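Local coordinates for protein pyocin sheath PA0622 (Pseudomonas aeruginosa, PDB 6PYT) that probably forms the contractile outer sheath of a pyocin, a bactericidal particle resembling a phage tail, whose shortening would drive the inner tube forward, at residues B[126-131]-B[150-155]; B[110-115]-B[144-149]; B[316-321]-B[334-339]; B[308-313]-B[353-358]; B[165-170]-B[248-253]. All blocks are in the same frame, centred on the assembly; numbering follows the deposited sequence.

Contact 1 of 5, residues B[126-131]-B[150-155]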
# COMPACT_ATOMS: atom_id res chain seq x y z
N ARG B 126 -6.82 59.67 -21.15
CA ARG B 126 -6.09 58.98 -22.20
C ARG B 126 -6.93 58.76 -23.45
O ARG B 126 -6.39 58.34 -24.47
CB ARG B 126 -5.59 57.62 -21.71
CG ARG B 126 -4.68 57.64 -20.48
CD ARG B 126 -3.30 58.21 -20.75
NE ARG B 126 -3.22 59.65 -20.57
CZ ARG B 126 -2.18 60.38 -20.92
NH1 ARG B 126 -1.12 59.82 -21.48
NH2 ARG B 126 -2.19 61.69 -20.71
N LEU B 127 -8.23 59.01 -23.38
CA LEU B 127 -9.12 58.87 -24.53
C LEU B 127 -10.04 60.07 -24.58
O LEU B 127 -10.64 60.44 -23.57
CB LEU B 127 -9.94 57.59 -24.45
CG LEU B 127 -9.19 56.32 -24.77
CD1 LEU B 127 -10.03 55.12 -24.44
CD2 LEU B 127 -8.84 56.37 -26.23
N LEU B 128 -10.15 60.67 -25.76
CA LEU B 128 -10.93 61.88 -25.96
C LEU B 128 -12.05 61.60 -26.93
O LEU B 128 -11.81 61.10 -28.03
CB LEU B 128 -10.04 63.00 -26.49
CG LEU B 128 -8.97 63.38 -25.49
CD1 LEU B 128 -8.03 64.38 -26.10
CD2 LEU B 128 -9.62 63.94 -24.26
N VAL B 129 -13.27 61.93 -26.53
CA VAL B 129 -14.45 61.63 -27.33
C VAL B 129 -15.40 62.82 -27.24
O VAL B 129 -15.60 63.39 -26.16
CB VAL B 129 -15.08 60.30 -26.89
CG1 VAL B 129 -15.43 60.28 -25.41
CG2 VAL B 129 -16.30 60.00 -27.68
N ALA B 130 -15.92 63.25 -28.39
CA ALA B 130 -16.93 64.29 -28.46
C ALA B 130 -18.02 63.76 -29.37
O ALA B 130 -17.97 63.96 -30.59
CB ALA B 130 -16.36 65.61 -28.97
N PRO B 131 -19.00 63.04 -28.82
CA PRO B 131 -19.93 62.27 -29.65
C PRO B 131 -20.91 63.16 -30.40
O PRO B 131 -21.66 63.93 -29.80
CB PRO B 131 -20.65 61.37 -28.64
CG PRO B 131 -19.74 61.32 -27.49
CD PRO B 131 -19.13 62.67 -27.41
N LEU B 150 -2.49 66.54 -24.15
CA LEU B 150 -2.84 65.62 -23.09
C LEU B 150 -2.26 64.23 -23.31
O LEU B 150 -2.39 63.38 -22.42
CB LEU B 150 -4.37 65.58 -22.98
CG LEU B 150 -5.16 65.03 -21.81
CD1 LEU B 150 -4.88 65.84 -20.59
CD2 LEU B 150 -6.62 65.12 -22.14
N ARG B 151 -1.61 64.00 -24.46
CA ARG B 151 -0.98 62.75 -24.86
C ARG B 151 -1.98 61.60 -24.83
O ARG B 151 -1.89 60.66 -24.04
CB ARG B 151 0.26 62.44 -24.02
CG ARG B 151 1.41 63.38 -24.32
CD ARG B 151 2.70 62.92 -23.67
NE ARG B 151 3.75 63.93 -23.82
CZ ARG B 151 4.53 64.03 -24.89
NH1 ARG B 151 4.39 63.19 -25.90
NH2 ARG B 151 5.45 64.98 -24.95
N ALA B 152 -2.97 61.71 -25.71
CA ALA B 152 -4.09 60.80 -25.76
C ALA B 152 -4.37 60.46 -27.21
O ALA B 152 -3.67 60.91 -28.13
CB ALA B 152 -5.32 61.43 -25.09
N ILE B 153 -5.40 59.66 -27.43
CA ILE B 153 -5.92 59.39 -28.76
C ILE B 153 -7.34 59.93 -28.81
O ILE B 153 -8.20 59.51 -28.02
CB ILE B 153 -5.88 57.90 -29.12
CG1 ILE B 153 -4.45 57.46 -29.44
CG2 ILE B 153 -6.76 57.60 -30.31
CD1 ILE B 153 -3.66 56.92 -28.29
N ALA B 154 -7.58 60.88 -29.70
CA ALA B 154 -8.92 61.39 -29.92
C ALA B 154 -9.65 60.47 -30.88
O ALA B 154 -9.11 60.09 -31.92
CB ALA B 154 -8.87 62.81 -30.46
N ILE B 155 -10.88 60.11 -30.53
CA ILE B 155 -11.68 59.23 -31.36
C ILE B 155 -12.72 60.08 -32.08
O ILE B 155 -13.67 60.57 -31.47
CB ILE B 155 -12.33 58.11 -30.54
CG1 ILE B 155 -11.23 57.23 -29.96
CG2 ILE B 155 -13.23 57.27 -31.41
CD1 ILE B 155 -11.71 56.25 -28.93
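L128 carries the packing between 126-131 and 150-155, and its side chain can be followed outward from the backbone. CB sits over A154, 4.1 Å from A154 CB. CG and CD1 then pass above A152, with L128 CD1 4.1 Å from A152 CB. CG stands anti to the carbonyl carbon (chi1 -64°), which sends the chain back along the strand toward the C-terminal end of helix 139-150, where L128 CD2 meets L150 CD2 at 3.9 Å. The two strands are parallel and in register, L127 opposite I153 and L128 opposite A154, as expected of a beta-alpha-beta crossover in which helix 139-150 links strand 127-129 to strand 153-156. L128 uses both of its backbone polar atoms on the partner strand. L128 N gives its hydrogen to I153 O over 3.2 Å, while L128 O receives I155 N at 2.8 Å. Toward the start of the strand the pairing weakens, and I153 N reaches R126 O by a weak bond. L127 works on the other face of the sheet, its CD2 lying 3.9 Å from I155 CD1, and helix 201-214 covers this side through F208, A204 and A205.

Contact 2 of 5, residues B[110-115]-B[144-149]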
# COMPACT_ATOMS: atom_id res chain seq x y z
N GLY B 110 -15.45 73.89 -22.34
CA GLY B 110 -15.54 72.99 -23.47
C GLY B 110 -14.61 71.80 -23.41
O GLY B 110 -14.51 71.14 -22.38
N LEU B 111 -13.95 71.51 -24.53
CA LEU B 111 -12.92 70.47 -24.54
C LEU B 111 -11.73 70.87 -23.69
O LEU B 111 -11.05 70.01 -23.13
CB LEU B 111 -12.47 70.18 -25.96
CG LEU B 111 -13.43 69.43 -26.88
CD1 LEU B 111 -12.87 69.41 -28.28
CD2 LEU B 111 -13.61 68.02 -26.37
N GLN B 112 -11.46 72.18 -23.58
CA GLN B 112 -10.30 72.68 -22.86
C GLN B 112 -10.36 72.40 -21.37
O GLN B 112 -9.33 72.43 -20.71
CB GLN B 112 -10.17 74.17 -23.10
CG GLN B 112 -10.04 74.53 -24.56
CD GLN B 112 -8.79 73.99 -25.17
OE1 GLN B 112 -7.73 73.98 -24.54
NE2 GLN B 112 -8.89 73.53 -26.41
N ALA B 113 -11.55 72.14 -20.83
CA ALA B 113 -11.70 71.73 -19.45
C ALA B 113 -11.23 70.31 -19.20
O ALA B 113 -11.08 69.92 -18.04
CB ALA B 113 -13.15 71.88 -19.01
N LEU B 114 -11.02 69.51 -20.24
CA LEU B 114 -10.47 68.17 -20.04
C LEU B 114 -8.99 68.20 -19.70
O LEU B 114 -8.48 67.21 -19.18
CB LEU B 114 -10.71 67.31 -21.27
CG LEU B 114 -12.16 66.97 -21.53
CD1 LEU B 114 -12.30 66.28 -22.87
CD2 LEU B 114 -12.66 66.08 -20.44
N LEU B 115 -8.30 69.31 -19.97
CA LEU B 115 -6.95 69.49 -19.48
C LEU B 115 -6.91 69.69 -17.97
O LEU B 115 -5.85 69.55 -17.36
CB LEU B 115 -6.31 70.68 -20.17
CG LEU B 115 -6.15 70.49 -21.67
CD1 LEU B 115 -5.68 71.77 -22.31
CD2 LEU B 115 -5.17 69.36 -21.91
N ASP B 144 -7.67 67.38 -31.91
CA ASP B 144 -6.32 67.02 -32.33
C ASP B 144 -5.27 67.69 -31.46
O ASP B 144 -4.42 67.02 -30.87
CB ASP B 144 -6.12 67.41 -33.79
N GLY B 145 -5.32 69.02 -31.38
CA GLY B 145 -4.33 69.77 -30.62
C GLY B 145 -4.38 69.51 -29.13
O GLY B 145 -3.37 69.70 -28.45
N LEU B 146 -5.52 69.06 -28.62
CA LEU B 146 -5.61 68.71 -27.22
C LEU B 146 -5.20 67.27 -26.96
O LEU B 146 -4.72 66.96 -25.87
CB LEU B 146 -7.04 68.95 -26.71
CG LEU B 146 -7.30 69.08 -25.22
CD1 LEU B 146 -8.39 70.09 -25.05
CD2 LEU B 146 -7.73 67.78 -24.61
N ALA B 147 -5.35 66.38 -27.95
CA ALA B 147 -4.79 65.04 -27.81
C ALA B 147 -3.27 65.07 -27.88
O ALA B 147 -2.61 64.19 -27.32
CB ALA B 147 -5.34 64.11 -28.88
N GLU B 148 -2.70 66.06 -28.57
CA GLU B 148 -1.25 66.21 -28.59
C GLU B 148 -0.74 66.72 -27.25
O GLU B 148 0.30 66.27 -26.76
CB GLU B 148 -0.84 67.14 -29.72
N LYS B 149 -1.47 67.66 -26.64
CA LYS B 149 -1.10 68.16 -25.32
C LYS B 149 -1.28 67.09 -24.26
O LYS B 149 -0.33 66.72 -23.55
CB LYS B 149 -1.94 69.39 -24.98
CG LYS B 149 -1.61 70.62 -25.80
CD LYS B 149 -2.58 71.75 -25.53
CE LYS B 149 -2.36 72.34 -24.16
NZ LYS B 149 -3.23 73.53 -23.93
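L111 O has two neighbours: L114 N of the same turn hydrogen-bonds to L111 O at 2.9 Å, and the methyl L146 CD1, from the helix, lies 3.3 Å from L111 O. Segment 110-115 has helical backbone angles, but its bonds span three residues, those of A113 N to G110 O and L115 N to Q112 O being weak. It lies against helix 139-150, the connecting helix of a beta-alpha-beta unit in the subtilisin-like domain.

L146 is the residue that fills the gap between them. With CG anti to its backbone N (chi1 -161°), the side chain stands out from the helix. CD1 goes to L111 and Q112, whose bent chain runs antiparallel alongside L146 and leaves Q112 NE2 3.7 Å from L146 CD1. CD2 turns toward L114. L115 meets the forked end of L146 tip to tip, touching both CG and the methyls, with L115 CD2 3.9 Å from L146 CG. At the solvent-exposed margin K149 crosses L115 at about a right angle, its chain bent at chi3, and K149 NZ comes to 3.4 Å from L115 CD1. Beyond the contact, L128 of strand 127-129 lies under both L114 and L146, and L114 also reaches V81 and V83 of strand 76-86.

The contact therefore rests on van der Waals packing, without polar bonds between the two segments: L146 meets leucine branches, but its CD1 also lies on a carbonyl oxygen and an amide, and K149 lays CE and its ammonium nitrogen against the L115 methyl.

Contact 3 of 5, residues B[316-321]-B[334-339]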
# COMPACT_ATOMS: atom_id res chain seq x y z
N GLU B 316 18.97 51.93 -13.94
CA GLU B 316 18.57 50.65 -13.37
C GLU B 316 17.15 50.69 -12.84
O GLU B 316 16.53 49.64 -12.69
CB GLU B 316 19.54 50.25 -12.26
N GLY B 317 16.63 51.88 -12.56
CA GLY B 317 15.22 52.02 -12.28
C GLY B 317 14.40 52.01 -13.55
O GLY B 317 13.30 51.46 -13.57
N LEU B 318 14.92 52.62 -14.61
CA LEU B 318 14.22 52.59 -15.89
C LEU B 318 14.23 51.19 -16.49
O LEU B 318 13.23 50.76 -17.06
CB LEU B 318 14.83 53.57 -16.88
CG LEU B 318 14.56 55.06 -16.70
CD1 LEU B 318 15.40 55.84 -17.67
CD2 LEU B 318 13.12 55.28 -16.94
N ARG B 319 15.35 50.47 -16.37
CA ARG B 319 15.40 49.10 -16.88
C ARG B 319 14.50 48.16 -16.08
O ARG B 319 14.00 47.18 -16.63
CB ARG B 319 16.83 48.57 -16.85
CG ARG B 319 17.79 49.22 -17.81
CD ARG B 319 19.13 48.51 -17.76
NE ARG B 319 20.11 49.11 -18.65
CZ ARG B 319 21.08 49.93 -18.25
NH1 ARG B 319 21.21 50.21 -16.97
NH2 ARG B 319 21.93 50.44 -19.12
N ALA B 320 14.28 48.45 -14.80
CA ALA B 320 13.47 47.57 -13.98
C ALA B 320 11.99 47.74 -14.25
O ALA B 320 11.23 46.77 -14.23
CB ALA B 320 13.76 47.82 -12.51
N PHE B 321 11.55 48.97 -14.50
CA PHE B 321 10.17 49.23 -14.90
C PHE B 321 9.96 49.08 -16.39
O PHE B 321 8.93 49.53 -16.90
CB PHE B 321 9.73 50.62 -14.43
CG PHE B 321 9.50 50.71 -12.96
CD1 PHE B 321 8.30 50.28 -12.40
CD2 PHE B 321 10.49 51.19 -12.11
CE1 PHE B 321 8.09 50.34 -11.04
CE2 PHE B 321 10.28 51.26 -10.74
CZ PHE B 321 9.08 50.84 -10.20
N PHE B 334 13.65 45.76 -25.10
CA PHE B 334 13.97 47.18 -24.94
C PHE B 334 15.46 47.50 -24.89
O PHE B 334 16.31 46.60 -24.87
CB PHE B 334 13.34 47.69 -23.64
CG PHE B 334 13.95 47.09 -22.40
CD1 PHE B 334 13.53 45.86 -21.93
CD2 PHE B 334 14.90 47.78 -21.66
CE1 PHE B 334 14.08 45.31 -20.80
CE2 PHE B 334 15.45 47.23 -20.53
CZ PHE B 334 15.03 46.00 -20.10
N GLU B 335 15.79 48.78 -24.81
CA GLU B 335 17.17 49.21 -24.59
C GLU B 335 17.15 50.56 -23.89
O GLU B 335 16.62 51.53 -24.43
CB GLU B 335 17.92 49.32 -25.91
N VAL B 336 17.70 50.62 -22.68
CA VAL B 336 17.73 51.84 -21.88
C VAL B 336 19.17 52.14 -21.52
O VAL B 336 19.87 51.25 -21.01
CB VAL B 336 16.88 51.72 -20.60
CG1 VAL B 336 16.92 53.01 -19.83
CG2 VAL B 336 15.45 51.33 -20.92
N TYR B 337 19.62 53.37 -21.77
CA TYR B 337 20.96 53.78 -21.38
C TYR B 337 21.03 55.29 -21.28
O TYR B 337 20.29 56.00 -21.96
CB TYR B 337 22.02 53.25 -22.35
CG TYR B 337 21.90 53.77 -23.76
CD1 TYR B 337 21.05 53.15 -24.67
CD2 TYR B 337 22.68 54.82 -24.21
CE1 TYR B 337 20.94 53.61 -25.95
CE2 TYR B 337 22.58 55.28 -25.50
CZ TYR B 337 21.71 54.67 -26.37
OH TYR B 337 21.59 55.11 -27.66
N ALA B 338 21.91 55.78 -20.41
CA ALA B 338 22.15 57.21 -20.32
C ALA B 338 22.88 57.69 -21.56
O ALA B 338 23.78 57.01 -22.07
CB ALA B 338 22.97 57.53 -19.07
N ASP B 339 22.49 58.86 -22.04
CA ASP B 339 23.03 59.41 -23.27
C ASP B 339 24.45 59.89 -23.03
O ASP B 339 24.63 60.88 -22.30
CB ASP B 339 22.15 60.55 -23.75
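R319 and V336 bury the most surface here, and F334 comes next. R319 leaves helix 310-328 extended from CG to NE and runs alongside V336 in the opposite sense, so its methylenes pack on the strand before the guanidinium is reached. R319 CG lies 3.9 Å from V336 CB. Farther out the guanidinium meets the V336 carbonyl obliquely, with R319 NH2 2.9 Å from V336 O. The strand segment runs nearly antiparallel to the helix segment, at 170° between their directions, with 8.1 Å between the axes.

V336 points its side chain at the helix. Its CG1 is anti to the backbone N (chi1 -179°), which brings that methyl against L318, with V336 CG1 3.7 Å from L318 CB. F334 closes the other flank: it crosses R319 at about a right angle, its ring plane 45° from that of the guanidinium, and F334 CE2 approaches R319 CG at 4.1 Å.

In the C-terminal domain of the sheath protein this is how a helix packs against a small antiparallel sheet. Strand 335-338 is bonded to strand 355-358 through the backbones of E335 and Y337, and V336 also touches I357. A basic side chain from the chain of another protein packs on R319 and A320, so this corner of the helix also takes part in the assembly.

The arginine thus serves two chemistries at once, greasy methylenes covering valine and phenylalanine, and a cationic head set beside a backbone oxygen whose partial negative charge would probably favour it.

Contact 4 of 5, residues B[308-313]-B[353-358]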
# COMPACT_ATOMS: atom_id res chain seq x y z
N LYS B 308 26.27 61.49 -7.26
CA LYS B 308 27.12 60.82 -8.24
C LYS B 308 26.38 59.71 -8.96
O LYS B 308 26.46 59.58 -10.19
CB LYS B 308 28.37 60.25 -7.57
CG LYS B 308 29.35 61.27 -7.07
CD LYS B 308 30.60 60.58 -6.59
CE LYS B 308 31.59 61.59 -6.07
NZ LYS B 308 32.85 60.95 -5.64
N THR B 309 25.66 58.88 -8.21
CA THR B 309 24.92 57.77 -8.79
C THR B 309 23.45 58.10 -9.00
O THR B 309 22.60 57.23 -8.89
CB THR B 309 25.06 56.53 -7.91
OG1 THR B 309 24.56 56.83 -6.61
CG2 THR B 309 26.52 56.14 -7.81
N TYR B 310 23.14 59.36 -9.30
CA TYR B 310 21.79 59.71 -9.71
C TYR B 310 21.48 59.14 -11.08
O TYR B 310 20.42 58.55 -11.30
CB TYR B 310 21.60 61.22 -9.70
CG TYR B 310 20.30 61.67 -10.31
CD1 TYR B 310 19.10 61.48 -9.64
CD2 TYR B 310 20.26 62.27 -11.56
CE1 TYR B 310 17.91 61.88 -10.20
CE2 TYR B 310 19.07 62.67 -12.12
CZ TYR B 310 17.90 62.48 -11.44
OH TYR B 310 16.72 62.88 -11.99
N VAL B 311 22.40 59.31 -12.03
CA VAL B 311 22.17 58.87 -13.39
C VAL B 311 22.21 57.35 -13.49
O VAL B 311 21.55 56.76 -14.35
CB VAL B 311 23.17 59.58 -14.32
CG1 VAL B 311 24.60 59.14 -14.03
CG2 VAL B 311 22.84 59.37 -15.77
N LYS B 312 22.92 56.67 -12.59
CA LYS B 312 22.94 55.22 -12.60
C LYS B 312 21.69 54.64 -11.95
O LYS B 312 21.18 53.62 -12.40
CB LYS B 312 24.18 54.68 -11.90
CG LYS B 312 25.47 54.96 -12.62
CD LYS B 312 25.48 54.25 -13.95
CE LYS B 312 25.55 52.75 -13.77
NZ LYS B 312 25.64 52.04 -15.07
N ASP B 313 21.20 55.28 -10.88
CA ASP B 313 20.01 54.77 -10.21
C ASP B 313 18.74 55.04 -11.00
O ASP B 313 17.71 54.43 -10.69
CB ASP B 313 19.90 55.37 -8.81
N VAL B 353 19.58 66.16 -17.53
CA VAL B 353 20.31 64.90 -17.64
C VAL B 353 19.48 63.95 -18.51
O VAL B 353 18.27 63.83 -18.33
CB VAL B 353 20.62 64.33 -16.25
CG1 VAL B 353 19.41 64.36 -15.35
CG2 VAL B 353 21.16 62.92 -16.34
N TYR B 354 20.11 63.32 -19.50
CA TYR B 354 19.35 62.72 -20.59
C TYR B 354 19.48 61.20 -20.56
O TYR B 354 20.47 60.66 -20.07
CB TYR B 354 19.79 63.19 -21.98
CG TYR B 354 19.78 64.68 -22.35
CD1 TYR B 354 19.54 65.69 -21.43
CD2 TYR B 354 19.91 65.05 -23.67
CE1 TYR B 354 19.54 67.01 -21.80
CE2 TYR B 354 19.89 66.37 -24.05
CZ TYR B 354 19.70 67.34 -23.11
OH TYR B 354 19.67 68.66 -23.48
N TRP B 355 18.47 60.52 -21.11
CA TRP B 355 18.46 59.07 -21.21
C TRP B 355 17.83 58.67 -22.54
O TRP B 355 17.06 59.42 -23.13
CB TRP B 355 17.68 58.42 -20.07
CG TRP B 355 18.37 58.53 -18.76
CD1 TRP B 355 19.32 57.70 -18.29
CD2 TRP B 355 18.14 59.50 -17.75
NE1 TRP B 355 19.73 58.10 -17.05
CE2 TRP B 355 19.01 59.20 -16.69
CE3 TRP B 355 17.29 60.60 -17.63
CZ2 TRP B 355 19.06 59.96 -15.54
CZ3 TRP B 355 17.34 61.34 -16.48
CH2 TRP B 355 18.21 61.02 -15.45
N ASN B 356 18.15 57.46 -22.99
CA ASN B 356 17.70 56.93 -24.27
C ASN B 356 16.96 55.62 -24.04
O ASN B 356 17.54 54.67 -23.50
CB ASN B 356 18.89 56.70 -25.20
CG ASN B 356 19.52 57.99 -25.65
OD1 ASN B 356 18.82 58.94 -25.99
ND2 ASN B 356 20.83 58.03 -25.67
N ILE B 357 15.69 55.56 -24.45
CA ILE B 357 14.77 54.50 -24.05
C ILE B 357 14.20 53.79 -25.28
O ILE B 357 12.98 53.71 -25.44
CB ILE B 357 13.65 55.02 -23.12
CG1 ILE B 357 14.21 55.91 -22.02
CG2 ILE B 357 13.06 53.89 -22.30
CD1 ILE B 357 13.17 56.62 -21.24
N ARG B 358 15.06 53.43 -26.23
CA ARG B 358 14.66 52.64 -27.40
C ARG B 358 13.94 51.35 -27.02
O ARG B 358 14.33 50.66 -26.08
CB ARG B 358 15.89 52.29 -28.22
CG ARG B 358 16.70 53.48 -28.64
CD ARG B 358 17.93 53.07 -29.40
NE ARG B 358 17.65 52.62 -30.74
CZ ARG B 358 17.87 51.38 -31.16
NH1 ARG B 358 18.39 50.49 -30.34
NH2 ARG B 358 17.59 51.04 -32.41
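V311 and V353 mark the nearest backbones, with V311 CA 7.6 Å from V353 CA, where the first turn of helix 310-328 comes up to the chain leading into strand 355-358. This is helix-on-sheet packing in the C-terminal domain: strand 355-358 pairs antiparallel with 335-338, and the start of the helix rests on their end, V311 and W355 both touching A338.

W355 is the centre of the side-chain packing. V353 CG2, from two residues earlier in the same chain segment, lies over one face of the indole, displaced toward the rim. The helix comes to the edge instead: Y310 CE2 and V311 CA lie in the plane of the ring. Y310 crosses W355 at about a right angle, and the closest atoms are Y310 CE2 and W355 CH2 at 3.8 Å. The tyrosine gets there because its CG is anti to the backbone N (chi1 171°), which swings the ring out across the helix axis toward the strand.

The same Y310 carbon also receives V353 CG1, in the plane of the phenol ring at its edge, so this one ring carbon faces both a valine methyl and the indole edge. The phenol oxygen lies beyond this apolar patch and is hydrogen-bonded to A301 O. V311 completes the cluster with CG2, the branch anti to its backbone N, which reaches V353 CG2 at 4.0 Å. That methyl also lies against NE1, CE2 and CZ2 of the indole, V311 CG2 being 3.6 Å from W355 NE1.

Contact 5 of 5, residues B[165-170]-B[248-253]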
# COMPACT_ATOMS: atom_id res chain seq x y z
N ALA B 165 -17.99 60.83 -48.39
CA ALA B 165 -17.99 61.90 -47.41
C ALA B 165 -17.14 61.56 -46.21
O ALA B 165 -16.69 62.46 -45.51
CB ALA B 165 -19.41 62.22 -46.97
N ALA B 166 -16.90 60.27 -45.95
CA ALA B 166 -15.99 59.87 -44.90
C ALA B 166 -14.54 59.94 -45.35
O ALA B 166 -13.67 60.32 -44.57
CB ALA B 166 -16.31 58.45 -44.45
N VAL B 167 -14.27 59.56 -46.60
CA VAL B 167 -12.91 59.60 -47.13
C VAL B 167 -12.44 61.03 -47.28
O VAL B 167 -11.32 61.38 -46.88
CB VAL B 167 -12.84 58.83 -48.46
CG1 VAL B 167 -11.50 59.00 -49.12
CG2 VAL B 167 -13.11 57.37 -48.23
N ALA B 168 -13.29 61.90 -47.83
CA ALA B 168 -12.92 63.30 -48.02
C ALA B 168 -12.81 64.05 -46.71
O ALA B 168 -12.10 65.06 -46.65
CB ALA B 168 -13.93 63.98 -48.94
N TYR B 169 -13.50 63.59 -45.66
CA TYR B 169 -13.33 64.16 -44.34
C TYR B 169 -12.09 63.63 -43.63
O TYR B 169 -11.54 64.31 -42.77
CB TYR B 169 -14.58 63.90 -43.50
CG TYR B 169 -14.54 64.47 -42.11
CD1 TYR B 169 -14.56 65.84 -41.91
CD2 TYR B 169 -14.54 63.65 -41.00
CE1 TYR B 169 -14.54 66.37 -40.64
CE2 TYR B 169 -14.52 64.16 -39.73
CZ TYR B 169 -14.52 65.52 -39.56
OH TYR B 169 -14.50 66.05 -38.30
N ALA B 170 -11.64 62.43 -44.00
CA ALA B 170 -10.43 61.87 -43.42
C ALA B 170 -9.17 62.41 -44.07
O ALA B 170 -8.08 62.21 -43.53
CB ALA B 170 -10.44 60.35 -43.52
N ASN B 248 -12.97 47.84 -46.75
CA ASN B 248 -11.62 48.01 -47.24
C ASN B 248 -11.40 49.38 -47.86
O ASN B 248 -10.27 49.88 -47.89
CB ASN B 248 -11.29 46.95 -48.29
CG ASN B 248 -9.79 46.80 -48.52
OD1 ASN B 248 -8.98 47.33 -47.78
ND2 ASN B 248 -9.43 46.10 -49.59
N LEU B 249 -12.47 50.00 -48.36
CA LEU B 249 -12.38 51.38 -48.82
C LEU B 249 -12.11 52.32 -47.67
O LEU B 249 -11.29 53.24 -47.79
CB LEU B 249 -13.68 51.78 -49.51
CG LEU B 249 -13.70 53.18 -50.11
CD1 LEU B 249 -12.76 53.23 -51.29
CD2 LEU B 249 -15.11 53.58 -50.49
N LEU B 250 -12.77 52.10 -46.53
CA LEU B 250 -12.62 53.01 -45.41
C LEU B 250 -11.35 52.74 -44.62
O LEU B 250 -10.80 53.67 -44.02
CB LEU B 250 -13.85 52.94 -44.52
CG LEU B 250 -15.10 53.48 -45.21
CD1 LEU B 250 -16.35 53.28 -44.39
CD2 LEU B 250 -14.92 54.95 -45.53
N ASN B 251 -10.84 51.51 -44.62
CA ASN B 251 -9.56 51.27 -43.97
C ASN B 251 -8.42 51.92 -44.73
O ASN B 251 -7.47 52.43 -44.13
CB ASN B 251 -9.30 49.78 -43.80
CG ASN B 251 -10.09 49.18 -42.67
OD1 ASN B 251 -10.29 49.81 -41.64
ND2 ASN B 251 -10.52 47.94 -42.85
N ASN B 252 -8.50 51.95 -46.06
CA ASN B 252 -7.45 52.60 -46.84
C ASN B 252 -7.52 54.11 -46.79
O ASN B 252 -6.60 54.77 -47.27
CB ASN B 252 -7.51 52.13 -48.29
CG ASN B 252 -6.96 50.74 -48.46
OD1 ASN B 252 -5.93 50.40 -47.91
ND2 ASN B 252 -7.66 49.92 -49.24
N ALA B 253 -8.59 54.68 -46.23
CA ALA B 253 -8.64 56.08 -45.86
C ALA B 253 -8.35 56.28 -44.38
O ALA B 253 -8.64 57.36 -43.85
CB ALA B 253 -9.99 56.68 -46.24
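The flat group that meets a side chain across this contact is a peptide, not a ring: the carbonyl of A253 points its oxygen at the methyl of A170, with A170 CB 3.5 Å from A253 O. The Y169 ring next door lies away from 248-253, its OH hydrogen-bonded to S134 O. Everything else that touches is aliphatic. V167 is the main piece on helix 163-170, and it straddles A253 with both branches, the closer being V167 CG2 at 3.8 Å from A253 CB. With CG1 anti to the backbone N (chi1 173°), the CG2 branch is also placed to reach L250, lying 4.1 Å from L250 CD2. These are two helices flanking the parallel end of the central sheet in the subtilisin-like domain: helix 163-170 leads on to strand 178-181, and helix 246-251 runs into the edge strand 255-256, whose I255 touches A166, A170 and L250. A single leucine methyl serves two neighbours in this packing, since L250 CD2 also meets A166 CB at 3.9 Å. With A253 so small, the backbones can come close, V167 CA and A253 CA being 5.7 Å apart. On the far side of helix 246-251, F4 and H5 of a second sheath subunit pack against N248 and N251.

The five contacts fall into two groups. Contact 1 joins the two strands of a beta-alpha-beta unit, and contact 2 packs 110-115 on its helix; their centres are 8 Å apart, and they touch through a probable hydrogen bond from A152 N to A147 O at 3.0 Å and the packing of L150 on L115. Contact 5 belongs to the same subtilisin-like domain, its centre about 20 Å from that of contact 1. Contacts 3 and 4 lie in the C-terminal domain on helix 310-328, with contact 3 nested in the loop that contact 4 closes; their centres are 8 Å apart. Between the groups, contacts 1 and 4 come within about 12 Å at their nearest atoms without touching, while the centres of contacts 4 and 5 are about 44 Å apart.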